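Local coordinates for PHB depolymerase (Penicillium funiculosum, PDB 2D81), which hydrolyses the biopolyester poly(3-hydroxybutyrate), probably by the nucleophilic mechanism of the alpha/beta hydrolase family, at residues 1-6 / 206-211; 22-27 / 300-305; 131-136 / 158-163. All coordinates share one frame; numbering follows the deposited sequence.

How the contacts relate
The three contacts lie at separate places in a circularly permuted alpha/beta hydrolase. Along the chain, contacts 1 and 2 interlock, since 1-6, 22-27, 206-211 and 300-305 alternate; contact 3 is nested inside both loops. Centres of contacts 1 and 2 are about 19 Å apart, of 2 and 3 about 25 Å, and of 1 and 3 about 30 Å. Helix 301-314 links the first pair: its beginning packs on helix 20-31, and residues near its end meet 1-6. Contacts 1 and 2 tie the start of the chain to its later half. Contact 3 joins the loop after outermost strand 125-130 of the main sheet to short strand 157-159, shaping the loop that bears His135 of the substrate pocket.

Contact 1 of 3, residues 1-6 / 206-211; sequences TALPAF and GYLYVP
Phe6 and Val210 mark one end of this contact, with Phe6 CA 9.6 Å from Val210 CA, and the extended but irregular segment 1-6 runs in roughly the same sense as strand 205-210 without pairing with it. At the other end Leu3 CA lies 9.0 Å from Gly206 CA, a spacing that leaves room for a layer of side chains between the two backbones. No hydrogen bond crosses this gap; the contact is wholly apolar. Leu208 occupies the middle and uses its two methyls for different partners. Its CG sits between the backbone N and the carbonyl carbon (chi1 62°), and the fork opens along the length of the N-terminal segment: Leu208 CD2 reaches Leu3 CD1 at 4.0 Å, while Leu208 CD1 meets Phe6 CE1 at 3.9 Å. The Phe6 ring comes down from the opposite direction, obliquely to both of its partners. Val210 receives the far end of the ring on both branches, with Val210 CG2 3.9 Å from Phe6 CZ and Val210 CG1 equally near Phe6 CE2. Three ring atoms are thus fitted against three methyls, which should limit how far the ring can tilt. Beside it, Ile257 of the neighbouring strand 256-260 touches both Phe6 and Leu208, and Leu3 also touches Ile313 of helix 301-314. That helix binds the segment through Gln312 NE2 to Leu3 O and a backbone bond between Phe6 and Ile313. The N-terminal segment thus touches both the C-terminal helix and strand 205-210, which is antiparallel to both its sheet neighbours, as is the second strand of the canonical alpha/beta hydrolase sheet; the bonds from 1-6 to helix 301-314 bring the new ends of the chain together, as expected of a circularly permuted version of the fold.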
ATOM      1  N   THR A   1      -9.070   4.861  21.416  1.00 25.26           N
ATOM      2  CA  THR A   1      -7.700   5.425  21.578  1.00 24.47           C
ATOM      3  C   THR A   1      -7.399   6.398  20.442  1.00 23.51           C
ATOM      4  O   THR A   1      -7.718   6.130  19.283  1.00 22.14           O
ATOM      5  CB  THR A   1      -6.637   4.309  21.562  1.00 26.24           C
ATOM      6  OG1 THR A   1      -7.046   3.246  22.432  1.00 29.16           O
ATOM      7  CG2 THR A   1      -5.291   4.847  22.035  1.00 26.58           C
ATOM      8  N   ALA A   2      -6.791   7.531  20.777  1.00 20.93           N
ATOM      9  CA  ALA A   2      -6.397   8.507  19.769  1.00 20.44           C
ATOM     10  C   ALA A   2      -5.073   8.101  19.127  1.00 18.43           C
ATOM     11  O   ALA A   2      -4.242   7.451  19.757  1.00 20.47           O
ATOM     12  CB  ALA A   2      -6.272   9.889  20.399  1.00 20.39           C
ATOM     13  N   LEU A   3      -4.888   8.484  17.867  1.00 15.59           N
ATOM     14  CA  LEU A   3      -3.629   8.253  17.167  1.00 11.83           C
ATOM     15  C   LEU A   3      -2.575   9.232  17.689  1.00 11.77           C
ATOM     16  O   LEU A   3      -2.754  10.447  17.606  1.00 11.18           O
ATOM     17  CB  LEU A   3      -3.833   8.457  15.662  1.00  9.74           C
ATOM     18  CG  LEU A   3      -2.636   8.280  14.726  1.00  8.29           C
ATOM     19  CD1 LEU A   3      -2.117   6.848  14.805  1.00  7.58           C
ATOM     20  CD2 LEU A   3      -3.065   8.607  13.300  1.00  9.14           C
ATOM     21  N   PRO A   4      -1.461   8.713  18.233  1.00 11.95           N
ATOM     22  CA  PRO A   4      -0.386   9.555  18.769  1.00 12.12           C
ATOM     23  C   PRO A   4       0.436  10.291  17.716  1.00 11.63           C
ATOM     24  O   PRO A   4       0.522   9.868  16.559  1.00 10.88           O
ATOM     25  CB  PRO A   4       0.476   8.563  19.558  1.00 13.22           C
ATOM     26  CG  PRO A   4      -0.473   7.450  19.889  1.00 14.06           C
ATOM     27  CD  PRO A   4      -1.235   7.306  18.599  1.00 12.82           C
ATOM     28  N   ALA A   5       1.040  11.399  18.136  1.00 11.56           N
ATOM     29  CA  ALA A   5       2.100  12.042  17.375  1.00 11.77           C
ATOM     30  C   ALA A   5       3.431  11.445  17.818  1.00 11.94           C
ATOM     31  O   ALA A   5       3.668  11.258  19.015  1.00 12.15           O
ATOM     32  CB  ALA A   5       2.091  13.548  17.630  1.00 11.97           C
ATOM     33  N   PHE A   6       4.290  11.138  16.853  1.00 10.80           N
ATOM     34  CA  PHE A   6       5.606  10.586  17.151  1.00 10.19           C
ATOM     35  C   PHE A   6       6.715  11.450  16.563  1.00 10.89           C
ATOM     36  O   PHE A   6       6.459  12.336  15.747  1.00  9.89           O
ATOM     37  CB  PHE A   6       5.721   9.160  16.605  1.00 10.83           C
ATOM     38  CG  PHE A   6       4.872   8.162  17.335  1.00  9.63           C
ATOM     39  CD1 PHE A   6       3.557   7.928  16.948  1.00 12.07           C
ATOM     40  CD2 PHE A   6       5.384   7.467  18.423  1.00 12.13           C
ATOM     41  CE1 PHE A   6       2.764   7.012  17.638  1.00 13.22           C
ATOM     42  CE2 PHE A   6       4.600   6.551  19.120  1.00 11.73           C
ATOM     43  CZ  PHE A   6       3.288   6.323  18.726  1.00 11.72           C
ATOM     44  N   GLY A 206      -7.833   1.382  13.431  1.00  8.29           N
ATOM     45  CA  GLY A 206      -6.624   1.079  12.685  1.00  8.05           C
ATOM     46  C   GLY A 206      -5.507   0.658  13.623  1.00  7.93           C
ATOM     47  O   GLY A 206      -5.665   0.713  14.844  1.00  6.81           O
ATOM     48  N   TYR A 207      -4.377   0.245  13.059  1.00  7.84           N
ATOM     49  CA  TYR A 207      -3.262  -0.235  13.868  1.00  6.66           C
ATOM     50  C   TYR A 207      -1.932   0.340  13.403  1.00  7.18           C
ATOM     51  O   TYR A 207      -1.805   0.799  12.266  1.00  6.68           O
ATOM     52  CB  TYR A 207      -3.199  -1.764  13.827  1.00  8.16           C
ATOM     53  CG  TYR A 207      -4.438  -2.428  14.369  1.00 10.04           C
ATOM     54  CD1 TYR A 207      -5.577  -2.582  13.576  1.00  9.99           C
ATOM     55  CD2 TYR A 207      -4.495  -2.857  15.693  1.00  9.64           C
ATOM     56  CE1 TYR A 207      -6.739  -3.145  14.094  1.00 12.07           C
ATOM     57  CE2 TYR A 207      -5.651  -3.420  16.219  1.00 12.08           C
ATOM     58  CZ  TYR A 207      -6.768  -3.559  15.417  1.00 10.98           C
ATOM     59  OH  TYR A 207      -7.918  -4.097  15.944  1.00 14.31           O
ATOM     60  N   LEU A 208      -0.943   0.322  14.292  1.00  7.25           N
ATOM     61  CA  LEU A 208       0.420   0.679  13.919  1.00  7.52           C
ATOM     62  C   LEU A 208       1.413  -0.061  14.798  1.00  7.47           C
ATOM     63  O   LEU A 208       1.191  -0.219  16.002  1.00  9.32           O
ATOM     64  CB  LEU A 208       0.653   2.194  14.042  1.00  7.49           C
ATOM     65  CG  LEU A 208       0.510   2.863  15.414  1.00  8.69           C
ATOM     66  CD1 LEU A 208       1.269   4.188  15.423  1.00  8.97           C
ATOM     67  CD2 LEU A 208      -0.958   3.083  15.731  1.00  8.82           C
ATOM     68  N   TYR A 209       2.502  -0.523  14.193  1.00  6.70           N
ATOM     69  CA  TYR A 209       3.576  -1.135  14.958  1.00  6.78           C
ATOM     70  C   TYR A 209       4.618  -0.092  15.324  1.00  6.94           C
ATOM     71  O   TYR A 209       5.149   0.598  14.451  1.00  6.70           O
ATOM     72  CB  TYR A 209       4.255  -2.256  14.170  1.00  7.14           C
ATOM     73  CG  TYR A 209       5.389  -2.863  14.954  1.00  6.80           C
ATOM     74  CD1 TYR A 209       5.137  -3.587  16.120  1.00  8.80           C
ATOM     75  CD2 TYR A 209       6.715  -2.626  14.599  1.00  7.80           C
ATOM     76  CE1 TYR A 209       6.178  -4.051  16.919  1.00  7.98           C
ATOM     77  CE2 TYR A 209       7.768  -3.087  15.394  1.00  7.79           C
ATOM     78  CZ  TYR A 209       7.487  -3.796  16.553  1.00  9.92           C
ATOM     79  OH  TYR A 209       8.510  -4.236  17.357  1.00 11.16           O
ATOM     80  N   VAL A 210       4.908   0.015  16.618  1.00  5.97           N
ATOM     81  CA  VAL A 210       5.867   0.998  17.111  1.00  7.39           C
ATOM     82  C   VAL A 210       7.020   0.312  17.836  1.00  7.59           C
ATOM     83  O   VAL A 210       6.840  -0.229  18.928  1.00  7.38           O
ATOM     84  CB  VAL A 210       5.199   1.994  18.092  1.00  8.07           C
ATOM     85  CG1 VAL A 210       6.229   2.992  18.609  1.00  8.63           C
ATOM     86  CG2 VAL A 210       4.059   2.732  17.397  1.00  7.38           C
ATOM     87  N   PRO A 211       8.220   0.314  17.232  1.00  6.80           N
ATOM     88  CA  PRO A 211       9.390  -0.314  17.856  1.00  7.28           C
ATOM     89  C   PRO A 211       9.689   0.386  19.176  1.00  8.80           C
ATOM     90  O   PRO A 211       9.299   1.535  19.370  1.00  7.26           O
ATOM     91  CB  PRO A 211      10.499  -0.080  16.829  1.00  8.37           C
ATOM     92  CG  PRO A 211       9.753  -0.021  15.528  1.00  7.32           C
ATOM     93  CD  PRO A 211       8.551   0.815  15.887  1.00  8.46           C
TER

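Contact 2 of 3, residues 22-27 / 300-305; sequences GYMAAQ and GVQMAA
Met24 and Met303 face each other where the helical segments 22-27 and 301-305 cross at -71°, their axes 11.0 Å apart. In alpha/beta hydrolase terms, helix 20-31 probably corresponds to the one that follows the nucleophile elbow, and the beginning of the C-terminal helix is laid across it. The two methionines cover each other, Met24 SD resting 3.5 Å from Met303 CG. Bends at chi2 and chi3 (55° and 78°) turn the Met24 methyl aside, to meet Gln302 almost at right angles to its chain. Met303 sends its own sulfur further, over the backbone of the opposite helix, where Met303 SD lies 3.5 Å from Gln27 C; its side chain also touches Leu28 and Ala31. An alanine in place of Met303 would probably open a gap between the helices, leaving Met24 SD and the Gln27 backbone without their cover. Both glutamines bond to Asp286, Gln27 NE2 to its O and Gln302 OE1 from its N, while Gln302 NE2 goes to Asn200 O in another part of the chain. With its hydrogen bond from Asp286 N, Gln302 OE1 also lies against Met24 CE, 3.6 Å away.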
ATOM      1  N   GLY A  22      -2.166  -2.479  -3.216  1.00  5.80           N
ATOM      2  CA  GLY A  22      -1.094  -2.057  -4.098  1.00  5.73           C
ATOM      3  C   GLY A  22      -1.559  -0.960  -5.038  1.00  6.01           C
ATOM      4  O   GLY A  22      -0.851   0.021  -5.262  1.00  5.80           O
ATOM      5  N   TYR A  23      -2.754  -1.128  -5.595  1.00  5.96           N
ATOM      6  CA  TYR A  23      -3.372  -0.066  -6.379  1.00  4.95           C
ATOM      7  C   TYR A  23      -3.434   1.211  -5.545  1.00  4.36           C
ATOM      8  O   TYR A  23      -3.023   2.273  -6.003  1.00  4.34           O
ATOM      9  CB  TYR A  23      -4.783  -0.481  -6.820  1.00  5.53           C
ATOM     10  CG  TYR A  23      -4.833  -1.173  -8.169  1.00  6.20           C
ATOM     11  CD1 TYR A  23      -4.668  -0.448  -9.348  1.00  6.77           C
ATOM     12  CD2 TYR A  23      -5.051  -2.547  -8.269  1.00  6.41           C
ATOM     13  CE1 TYR A  23      -4.723  -1.070 -10.597  1.00  6.95           C
ATOM     14  CE2 TYR A  23      -5.104  -3.184  -9.519  1.00  5.52           C
ATOM     15  CZ  TYR A  23      -4.941  -2.435 -10.674  1.00  6.65           C
ATOM     16  OH  TYR A  23      -4.997  -3.044 -11.912  1.00  8.17           O
ATOM     17  N   MET A  24      -3.941   1.105  -4.318  1.00  4.42           N
ATOM     18  CA  MET A  24      -4.051   2.262  -3.429  1.00  5.00           C
ATOM     19  C   MET A  24      -2.686   2.863  -3.091  1.00  5.22           C
ATOM     20  O   MET A  24      -2.540   4.081  -3.039  1.00  6.14           O
ATOM     21  CB  MET A  24      -4.791   1.867  -2.139  1.00  4.72           C
ATOM     22  CG  MET A  24      -4.974   2.993  -1.115  1.00  4.75           C
ATOM     23  SD  MET A  24      -5.800   4.476  -1.752  1.00  8.33           S
ATOM     24  CE  MET A  24      -7.521   3.953  -1.750  1.00  7.62           C
ATOM     25  N   ALA A  25      -1.683   2.017  -2.868  1.00  5.50           N
ATOM     26  CA  ALA A  25      -0.342   2.519  -2.581  1.00  4.31           C
ATOM     27  C   ALA A  25       0.148   3.406  -3.722  1.00  5.18           C
ATOM     28  O   ALA A  25       0.699   4.482  -3.491  1.00  5.35           O
ATOM     29  CB  ALA A  25       0.626   1.357  -2.363  1.00  4.77           C
ATOM     30  N   ALA A  26      -0.057   2.955  -4.954  1.00  6.31           N
ATOM     31  CA  ALA A  26       0.320   3.756  -6.116  1.00  6.58           C
ATOM     32  C   ALA A  26      -0.528   5.022  -6.214  1.00  6.27           C
ATOM     33  O   ALA A  26      -0.030   6.076  -6.602  1.00  6.70           O
ATOM     34  CB  ALA A  26       0.183   2.931  -7.394  1.00  6.03           C
ATOM     35  N   GLN A  27      -1.806   4.923  -5.860  1.00  7.11           N
ATOM     36  CA  GLN A  27      -2.656   6.110  -5.860  1.00  5.87           C
ATOM     37  C   GLN A  27      -2.134   7.151  -4.878  1.00  5.70           C
ATOM     38  O   GLN A  27      -2.065   8.335  -5.207  1.00  6.05           O
ATOM     39  CB  GLN A  27      -4.108   5.737  -5.536  1.00  7.29           C
ATOM     40  CG  GLN A  27      -4.784   4.998  -6.686  1.00  6.94           C
ATOM     41  CD  GLN A  27      -6.220   4.590  -6.406  1.00  5.76           C
ATOM     42  OE1 GLN A  27      -6.905   4.081  -7.294  1.00  6.43           O
ATOM     43  NE2 GLN A  27      -6.679   4.795  -5.176  1.00  6.70           N
ATOM     44  N   GLY A 300      -9.662  12.307  -2.322  1.00  7.79           N
ATOM     45  CA  GLY A 300     -10.297  11.001  -2.273  1.00  7.26           C
ATOM     46  C   GLY A 300     -10.477  10.614  -0.818  1.00  6.64           C
ATOM     47  O   GLY A 300      -9.533  10.719  -0.034  1.00  6.06           O
ATOM     48  N   VAL A 301     -11.675  10.183  -0.441  1.00  7.35           N
ATOM     49  CA  VAL A 301     -12.001  10.094   0.976  1.00  7.60           C
ATOM     50  C   VAL A 301     -11.082   9.137   1.728  1.00  7.27           C
ATOM     51  O   VAL A 301     -10.654   9.436   2.841  1.00  7.63           O
ATOM     52  CB  VAL A 301     -13.482   9.687   1.211  1.00  8.10           C
ATOM     53  CG1 VAL A 301     -14.406  10.795   0.714  1.00  9.56           C
ATOM     54  CG2 VAL A 301     -13.798   8.379   0.507  1.00  8.04           C
ATOM     55  N   GLN A 302     -10.764   7.994   1.132  1.00  6.87           N
ATOM     56  CA  GLN A 302      -9.876   7.052   1.812  1.00  7.45           C
ATOM     57  C   GLN A 302      -8.429   7.537   1.826  1.00  6.28           C
ATOM     58  O   GLN A 302      -7.753   7.445   2.851  1.00  6.49           O
ATOM     59  CB  GLN A 302      -9.955   5.662   1.169  1.00  9.45           C
ATOM     60  CG  GLN A 302     -11.360   5.072   1.146  1.00  6.48           C
ATOM     61  CD  GLN A 302     -11.366   3.588   0.853  1.00  8.44           C
ATOM     62  OE1 GLN A 302     -10.517   3.085   0.115  1.00  6.46           O
ATOM     63  NE2 GLN A 302     -12.337   2.878   1.420  1.00  7.60           N
ATOM     64  N   MET A 303      -7.941   8.059   0.705  1.00  6.77           N
ATOM     65  CA  MET A 303      -6.582   8.595   0.687  1.00  5.80           C
ATOM     66  C   MET A 303      -6.433   9.750   1.674  1.00  6.52           C
ATOM     67  O   MET A 303      -5.415   9.864   2.353  1.00  6.43           O
ATOM     68  CB  MET A 303      -6.184   9.066  -0.717  1.00  6.42           C
ATOM     69  CG  MET A 303      -5.969   7.937  -1.715  1.00  7.88           C
ATOM     70  SD  MET A 303      -4.824   8.388  -3.039  1.00  7.72           S
ATOM     71  CE  MET A 303      -5.728   9.706  -3.842  1.00  7.64           C
ATOM     72  N   ALA A 304      -7.449  10.600   1.755  1.00  6.22           N
ATOM     73  CA  ALA A 304      -7.411  11.735   2.671  1.00  8.12           C
ATOM     74  C   ALA A 304      -7.332  11.270   4.127  1.00  7.62           C
ATOM     75  O   ALA A 304      -6.655  11.891   4.954  1.00  8.00           O
ATOM     76  CB  ALA A 304      -8.642  12.615   2.465  1.00  9.20           C
ATOM     77  N   ALA A 305      -8.024  10.178   4.433  1.00  7.81           N
ATOM     78  CA  ALA A 305      -8.007   9.612   5.780  1.00  8.14           C
ATOM     79  C   ALA A 305      -6.620   9.078   6.118  1.00  6.99           C
ATOM     80  O   ALA A 305      -6.083   9.349   7.191  1.00  6.56           O
ATOM     81  CB  ALA A 305      -9.036   8.495   5.889  1.00  8.56           C
TER

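Contact 3 of 3, residues 131-136 / 158-163; sequences TGAVHT and SNCNYD
Thr136 gives its hydroxyl hydrogen to Ser158, OG1 to OG at 2.7 Å, in the one hydrogen bond between the segments. Thr136 achieves this with OG1 turned opposite its backbone N (chi1 -168°), which swings CG2 round to the sulfur of Cys160, CG2 to SG 3.7 Å. Ala133 CB approaches the same sulfur more loosely, at 4.3 Å. Cys160 is fixed by its disulfide to Cys149, whose backbone also bonds to Val134. Further out, backbone bonds of Ser158 to Phe137 and Thr139 make the small parallel sheet of 137-139 and 157-159, and Asn159 OD1 accepts from Asn161 N (3.0 Å) in an Asx turn at the end of the strand. Between Val134 and Thr136 stands His135, which touches the bound hydroxybutyrate trimer, bonds through ND1 to Asp101 and meets Ala19, probably the site of the replaced serine nucleophile, a pattern consistent with a catalytic triad. Hydroxyl bond, sheet and disulfide are likely to limit movement of the loop on either side of His135. Thr136 OG1 donates and Ser158 OG passes its own hydrogen on to Asn147 O, so the buried serine hydroxyl has both roles filled.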
ATOM      1  N   THR A 131       9.208 -16.315  -9.520  1.00  8.88           N
ATOM      2  CA  THR A 131       8.754 -17.406 -10.371  1.00  9.13           C
ATOM      3  C   THR A 131       7.871 -18.372  -9.589  1.00  9.18           C
ATOM      4  O   THR A 131       8.277 -18.887  -8.548  1.00  9.67           O
ATOM      5  CB  THR A 131       9.955 -18.184 -10.948  1.00  9.66           C
ATOM      6  OG1 THR A 131      10.772 -17.293 -11.721  1.00 11.93           O
ATOM      7  CG2 THR A 131       9.473 -19.323 -11.834  1.00 11.00           C
ATOM      8  N   GLY A 132       6.664 -18.610 -10.093  1.00  9.82           N
ATOM      9  CA  GLY A 132       5.795 -19.604  -9.489  1.00 10.94           C
ATOM     10  C   GLY A 132       4.825 -19.073  -8.448  1.00 10.64           C
ATOM     11  O   GLY A 132       3.899 -19.779  -8.044  1.00 11.00           O
ATOM     12  N   ALA A 133       5.028 -17.835  -8.008  1.00 10.04           N
ATOM     13  CA  ALA A 133       4.161 -17.247  -6.991  1.00  9.10           C
ATOM     14  C   ALA A 133       2.829 -16.816  -7.597  1.00  8.64           C
ATOM     15  O   ALA A 133       2.786 -16.272  -8.703  1.00  8.27           O
ATOM     16  CB  ALA A 133       4.854 -16.050  -6.343  1.00 11.00           C
ATOM     17  N   VAL A 134       1.743 -17.063  -6.874  1.00  8.43           N
ATOM     18  CA  VAL A 134       0.426 -16.627  -7.321  1.00  9.17           C
ATOM     19  C   VAL A 134       0.053 -15.306  -6.656  1.00  7.81           C
ATOM     20  O   VAL A 134       0.914 -14.608  -6.111  1.00  8.42           O
ATOM     21  CB  VAL A 134      -0.657 -17.681  -6.994  1.00  9.15           C
ATOM     22  CG1 VAL A 134      -0.314 -19.001  -7.675  1.00 11.25           C
ATOM     23  CG2 VAL A 134      -0.771 -17.871  -5.488  1.00 11.94           C
ATOM     24  N   HIS A 135      -1.231 -14.963  -6.700  1.00  8.14           N
ATOM     25  CA  HIS A 135      -1.713 -13.765  -6.034  1.00  8.37           C
ATOM     26  C   HIS A 135      -1.743 -13.959  -4.517  1.00  7.44           C
ATOM     27  O   HIS A 135      -2.683 -14.534  -3.969  1.00  8.07           O
ATOM     28  CB  HIS A 135      -3.112 -13.415  -6.531  1.00 11.30           C
ATOM     29  CG  HIS A 135      -3.520 -12.014  -6.210  1.00 12.11           C
ATOM     30  ND1 HIS A 135      -2.955 -10.917  -6.826  1.00 14.34           N
ATOM     31  CD2 HIS A 135      -4.408 -11.526  -5.313  1.00 12.55           C
ATOM     32  CE1 HIS A 135      -3.478  -9.814  -6.320  1.00 13.79           C
ATOM     33  NE2 HIS A 135      -4.361 -10.157  -5.400  1.00 13.34           N
ATOM     34  N   THR A 136      -0.705 -13.472  -3.848  1.00  6.99           N
ATOM     35  CA  THR A 136      -0.559 -13.638  -2.410  1.00  7.56           C
ATOM     36  C   THR A 136       0.580 -12.720  -1.975  1.00  7.37           C
ATOM     37  O   THR A 136       1.398 -12.317  -2.807  1.00  7.51           O
ATOM     38  CB  THR A 136      -0.206 -15.107  -2.070  1.00  6.74           C
ATOM     39  OG1 THR A 136      -0.337 -15.322  -0.659  1.00  8.36           O
ATOM     40  CG2 THR A 136       1.223 -15.426  -2.495  1.00  7.91           C
ATOM     41  N   SER A 158       1.846 -15.795   2.214  1.00  6.29           N
ATOM     42  CA  SER A 158       2.484 -17.083   1.954  1.00  5.19           C
ATOM     43  C   SER A 158       3.974 -17.075   2.248  1.00  6.39           C
ATOM     44  O   SER A 158       4.615 -16.023   2.263  1.00  6.10           O
ATOM     45  CB  SER A 158       2.286 -17.488   0.489  1.00  5.04           C
ATOM     46  OG  SER A 158       0.915 -17.555   0.144  1.00  6.85           O
ATOM     47  N   ASN A 159       4.526 -18.264   2.466  1.00  6.50           N
ATOM     48  CA  ASN A 159       5.969 -18.438   2.385  1.00  8.64           C
ATOM     49  C   ASN A 159       6.318 -18.685   0.922  1.00  8.12           C
ATOM     50  O   ASN A 159       6.218 -19.809   0.432  1.00  9.75           O
ATOM     51  CB  ASN A 159       6.424 -19.629   3.229  1.00  9.07           C
ATOM     52  CG  ASN A 159       7.937 -19.725   3.328  1.00 12.02           C
ATOM     53  OD1 ASN A 159       8.660 -19.181   2.492  1.00 10.11           O
ATOM     54  ND2 ASN A 159       8.424 -20.430   4.347  1.00 12.36           N
ATOM     55  N   CYS A 160       6.704 -17.623   0.224  1.00  7.63           N
ATOM     56  CA  CYS A 160       7.105 -17.719  -1.174  1.00  7.74           C
ATOM     57  C   CYS A 160       8.619 -17.810  -1.310  1.00  9.18           C
ATOM     58  O   CYS A 160       9.162 -17.600  -2.396  1.00  9.75           O
ATOM     59  CB  CYS A 160       6.614 -16.497  -1.952  1.00  7.78           C
ATOM     60  SG  CYS A 160       4.805 -16.341  -2.091  1.00  9.11           S
ATOM     61  N   ASN A 161       9.294 -18.114  -0.206  1.00  9.28           N
ATOM     62  CA  ASN A 161      10.753 -18.145  -0.184  1.00 10.19           C
ATOM     63  C   ASN A 161      11.294 -16.825  -0.724  1.00  9.35           C
ATOM     64  O   ASN A 161      12.316 -16.782  -1.411  1.00  9.03           O
ATOM     65  CB  ASN A 161      11.273 -19.319  -1.023  1.00 14.02           C
ATOM     66  CG  ASN A 161      12.775 -19.510  -0.893  1.00 16.38           C
ATOM     67  OD1 ASN A 161      13.319 -19.515   0.213  1.00 20.95           O
ATOM     68  ND2 ASN A 161      13.449 -19.681  -2.022  1.00 20.69           N
ATOM     69  N   TYR A 162      10.584 -15.747  -0.411  1.00  8.74           N
ATOM     70  CA  TYR A 162      11.001 -14.407  -0.801  1.00  8.35           C
ATOM     71  C   TYR A 162      10.477 -13.398   0.209  1.00  8.11           C
ATOM     72  O   TYR A 162       9.270 -13.281   0.419  1.00  6.22           O
ATOM     73  CB  TYR A 162      10.472 -14.066  -2.195  1.00  8.09           C
ATOM     74  CG  TYR A 162      10.811 -12.665  -2.655  1.00  7.77           C
ATOM     75  CD1 TYR A 162       9.819 -11.688  -2.773  1.00  7.05           C
ATOM     76  CD2 TYR A 162      12.120 -12.318  -2.985  1.00  7.48           C
ATOM     77  CE1 TYR A 162      10.128 -10.393  -3.218  1.00  6.80           C
ATOM     78  CE2 TYR A 162      12.439 -11.031  -3.427  1.00  7.39           C
ATOM     79  CZ  TYR A 162      11.442 -10.077  -3.543  1.00  7.55           C
ATOM     80  OH  TYR A 162      11.763  -8.814  -3.994  1.00  7.02           O
ATOM     81  N   ASP A 163      11.402 -12.677   0.833  1.00  8.12           N
ATOM     82  CA  ASP A 163      11.067 -11.673   1.832  1.00  7.07           C
ATOM     83  C   ASP A 163      10.632 -10.386   1.134  1.00  6.14           C
ATOM     84  O   ASP A 163      11.442  -9.490   0.908  1.00  6.80           O
ATOM     85  CB  ASP A 163      12.288 -11.406   2.715  1.00  6.81           C
ATOM     86  CG  ASP A 163      12.000 -10.426   3.842  1.00  8.12           C
ATOM     87  OD1 ASP A 163      12.952 -10.073   4.566  1.00  8.04           O
ATOM     88  OD2 ASP A 163      10.834 -10.010   4.010  1.00  6.83           O
TER